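PDB 6QWT: genome polyprotein from Chicken sicinivirus JSY, which probably acts, through this 3Dpol portion of the polyprotein, as the RNA-dependent RNA polymerase that copies the viral genome. Local coordinates for residues P25-F30 with V409-G414. Numbering follows the deposited sequence.
Sequences PAYGAF and VMWTRG
Tyr27 turns its ring away from its own backbone N (chi1 170°), while Trp411, with CG anti to its carbonyl carbon (chi1 -56°), sends its indole out in the same direction, and the two side chains run side by side. Their ring planes stand at 84° with centroids 5.6 Å apart, a T-shaped pair in which the tyrosine edge is directed at the face of the six-membered ring; the closest atoms are Tyr27 CE2 and Trp411 CZ2, at 3.8 Å. The carbonyl O of Met410 lies in the tyrosine plane at the ring edge, 3.7 Å from Tyr27 CD2, and Lys23 adds a cation-pi contact to the same ring. Met410 itself packs along the type I beta turn from Ala26 to Ala29, a turn closed by the bond from Ala29 N to Ala26 O. Its CG lies 3.6 Å from Ala26 O. Its CE reaches just past the turn, 4.2 Å from Phe30 CB, though the position of SD is doubtful. The turn follows strand 22-23, which pairs antiparallel with strand 411-412; in the right-hand fold of picornaviral polymerases the N-terminal region of the fingers reaches across to the C-terminal thumb, and this pairing is consistent with that closure. Ser24 OG reinforces the junction by hydrogen bonding both Val409 O and Ala26 N. Both residues are buried, with Ala26 CB 3.8 Å from Val409 O, and Phe417 of helix 417-428 touches both. Phe30 CE2 is 4.4 Å from Val409 CG1, which sits near the plane of the phenyl ring at its edge.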
ATOM      1  N   PRO A  25      13.204 -23.294 -10.275  1.00 26.19           N
ATOM      2  CA  PRO A  25      14.132 -23.872 -11.265  1.00 23.07           C
ATOM      3  C   PRO A  25      15.132 -22.875 -11.841  1.00 26.73           C
ATOM      4  O   PRO A  25      16.070 -23.298 -12.527  1.00 27.46           O
ATOM      5  CB  PRO A  25      13.195 -24.402 -12.359  1.00 27.76           C
ATOM      6  CG  PRO A  25      11.908 -24.662 -11.656  1.00 27.62           C
ATOM      7  CD  PRO A  25      11.797 -23.587 -10.612  1.00 25.86           C
ATOM      8  N   ALA A  26      14.965 -21.576 -11.588  1.00 24.55           N
ATOM      9  CA  ALA A  26      15.878 -20.558 -12.089  1.00 24.72           C
ATOM     10  C   ALA A  26      16.782 -19.997 -10.996  1.00 23.10           C
ATOM     11  O   ALA A  26      17.397 -18.945 -11.190  1.00 23.58           O
ATOM     12  CB  ALA A  26      15.092 -19.427 -12.754  1.00 23.17           C
ATOM     13  N   TYR A  27      16.904 -20.705  -9.866  1.00 25.41           N
ATOM     14  CA  TYR A  27      17.525 -20.126  -8.675  1.00 25.96           C
ATOM     15  C   TYR A  27      18.978 -19.700  -8.897  1.00 28.02           C
ATOM     16  O   TYR A  27      19.446 -18.755  -8.257  1.00 36.44           O
ATOM     17  CB  TYR A  27      17.452 -21.111  -7.505  1.00 29.32           C
ATOM     18  CG  TYR A  27      18.289 -20.670  -6.328  1.00 27.08           C
ATOM     19  CD1 TYR A  27      19.550 -21.208  -6.104  1.00 29.03           C
ATOM     20  CD2 TYR A  27      17.826 -19.696  -5.452  1.00 28.44           C
ATOM     21  CE1 TYR A  27      20.323 -20.796  -5.036  1.00 33.98           C
ATOM     22  CE2 TYR A  27      18.591 -19.280  -4.379  1.00 30.36           C
ATOM     23  CZ  TYR A  27      19.839 -19.834  -4.176  1.00 35.19           C
ATOM     24  OH  TYR A  27      20.604 -19.422  -3.107  1.00 36.34           O
ATOM     25  N   GLY A  28      19.719 -20.378  -9.758  1.00 28.36           N
ATOM     26  CA  GLY A  28      21.085 -19.914  -9.900  1.00 32.37           C
ATOM     27  C   GLY A  28      21.331 -18.803 -10.903  1.00 31.34           C
ATOM     28  O   GLY A  28      22.490 -18.426 -11.104  1.00 33.79           O
ATOM     29  N   ALA A  29      20.279 -18.248 -11.517  1.00 26.83           N
ATOM     30  CA  ALA A  29      20.446 -17.409 -12.705  1.00 25.84           C
ATOM     31  C   ALA A  29      21.230 -16.133 -12.415  1.00 26.17           C
ATOM     32  O   ALA A  29      22.094 -15.739 -13.208  1.00 25.23           O
ATOM     33  CB  ALA A  29      19.077 -17.067 -13.296  1.00 24.09           C
ATOM     34  N   PHE A  30      20.942 -15.467 -11.305  1.00 25.66           N
ATOM     35  CA  PHE A  30      21.567 -14.206 -10.945  1.00 23.56           C
ATOM     36  C   PHE A  30      22.182 -14.310  -9.559  1.00 29.08           C
ATOM     37  O   PHE A  30      21.798 -15.176  -8.764  1.00 27.81           O
ATOM     38  CB  PHE A  30      20.547 -13.056 -10.974  1.00 23.18           C
ATOM     39  CG  PHE A  30      19.846 -12.907 -12.292  1.00 25.27           C
ATOM     40  CD1 PHE A  30      20.394 -12.127 -13.299  1.00 25.18           C
ATOM     41  CD2 PHE A  30      18.642 -13.552 -12.529  1.00 22.34           C
ATOM     42  CE1 PHE A  30      19.752 -11.992 -14.516  1.00 21.67           C
ATOM     43  CE2 PHE A  30      17.997 -13.420 -13.745  1.00 22.01           C
ATOM     44  CZ  PHE A  30      18.554 -12.639 -14.739  1.00 20.45           C
ATOM     45  N   VAL A 409      12.321 -14.169  -9.798  1.00 20.20           N
ATOM     46  CA  VAL A 409      12.207 -15.340 -10.655  1.00 22.85           C
ATOM     47  C   VAL A 409      12.901 -16.550 -10.051  1.00 19.16           C
ATOM     48  O   VAL A 409      12.611 -17.688 -10.441  1.00 21.19           O
ATOM     49  CB  VAL A 409      12.763 -15.035 -12.060  1.00 21.86           C
ATOM     50  CG1 VAL A 409      14.285 -15.033 -12.048  1.00 18.31           C
ATOM     51  CG2 VAL A 409      12.222 -16.035 -13.074  1.00 15.59           C
ATOM     52  N   MET A 410      13.801 -16.339  -9.097  1.00 19.82           N
ATOM     53  CA  MET A 410      14.553 -17.420  -8.479  1.00 25.68           C
ATOM     54  C   MET A 410      13.801 -18.076  -7.326  1.00 22.96           C
ATOM     55  O   MET A 410      14.360 -18.955  -6.659  1.00 23.43           O
ATOM     56  CB  MET A 410      15.914 -16.899  -8.010  1.00 22.83           C
ATOM     57  CG  MET A 410      16.672 -16.138  -9.100  1.00 21.72           C
ATOM     58  SD  MET A 410      18.457 -16.035  -8.842  1.00 20.41           S
ATOM     59  CE  MET A 410      18.560 -14.679  -7.671  1.00 22.77           C
ATOM     60  N   TRP A 411      12.551 -17.690  -7.088  1.00 22.38           N
ATOM     61  CA  TRP A 411      11.761 -18.243  -5.998  1.00 21.96           C
ATOM     62  C   TRP A 411      10.331 -18.458  -6.467  1.00 26.05           C
ATOM     63  O   TRP A 411       9.857 -17.815  -7.409  1.00 27.98           O
ATOM     64  CB  TRP A 411      11.777 -17.330  -4.766  1.00 20.95           C
ATOM     65  CG  TRP A 411      13.153 -17.031  -4.265  1.00 23.81           C
ATOM     66  CD1 TRP A 411      13.985 -16.040  -4.699  1.00 24.08           C
ATOM     67  CD2 TRP A 411      13.866 -17.734  -3.239  1.00 26.24           C
ATOM     68  NE1 TRP A 411      15.171 -16.080  -4.003  1.00 22.78           N
ATOM     69  CE2 TRP A 411      15.123 -17.112  -3.101  1.00 26.79           C
ATOM     70  CE3 TRP A 411      13.562 -18.828  -2.422  1.00 24.55           C
ATOM     71  CZ2 TRP A 411      16.076 -17.546  -2.181  1.00 27.59           C
ATOM     72  CZ3 TRP A 411      14.509 -19.259  -1.508  1.00 25.97           C
ATOM     73  CH2 TRP A 411      15.752 -18.620  -1.397  1.00 25.55           C
ATOM     74  N   THR A 412       9.643 -19.375  -5.794  1.00 29.99           N
ATOM     75  CA  THR A 412       8.255 -19.679  -6.103  1.00 30.53           C
ATOM     76  C   THR A 412       7.515 -20.002  -4.815  1.00 30.21           C
ATOM     77  O   THR A 412       8.119 -20.356  -3.801  1.00 28.85           O
ATOM     78  CB  THR A 412       8.135 -20.848  -7.091  1.00 33.35           C
ATOM     79  OG1 THR A 412       6.753 -21.077  -7.395  1.00 37.69           O
ATOM     80  CG2 THR A 412       8.736 -22.115  -6.502  1.00 27.68           C
ATOM     81  N   ARG A 413       6.192 -19.865  -4.862  1.00 31.41           N
ATOM     82  CA  ARG A 413       5.334 -20.214  -3.740  1.00 34.70           C
ATOM     83  C   ARG A 413       4.654 -21.566  -3.918  1.00 38.54           C
ATOM     84  O   ARG A 413       3.841 -21.949  -3.074  1.00 38.46           O
ATOM     85  CB  ARG A 413       4.281 -19.123  -3.512  1.00 35.65           C
ATOM     86  CG  ARG A 413       4.697 -18.071  -2.491  1.00 32.39           C
ATOM     87  CD  ARG A 413       3.843 -16.821  -2.589  1.00 39.00           C
ATOM     88  NE  ARG A 413       4.632 -15.609  -2.376  1.00 42.00           N
ATOM     89  CZ  ARG A 413       4.846 -15.061  -1.185  1.00 33.98           C
ATOM     90  NH1 ARG A 413       4.326 -15.615  -0.099  1.00 40.51           N
ATOM     91  NH2 ARG A 413       5.577 -13.960  -1.078  1.00 33.87           N
ATOM     92  N   GLY A 414       4.960 -22.292  -4.992  1.00 40.14           N
ATOM     93  CA  GLY A 414       4.477 -23.646  -5.178  1.00 45.39           C
ATOM     94  C   GLY A 414       3.507 -23.841  -6.322  1.00 41.34           C
ATOM     95  O   GLY A 414       3.121 -24.987  -6.590  1.00 45.74           O
TER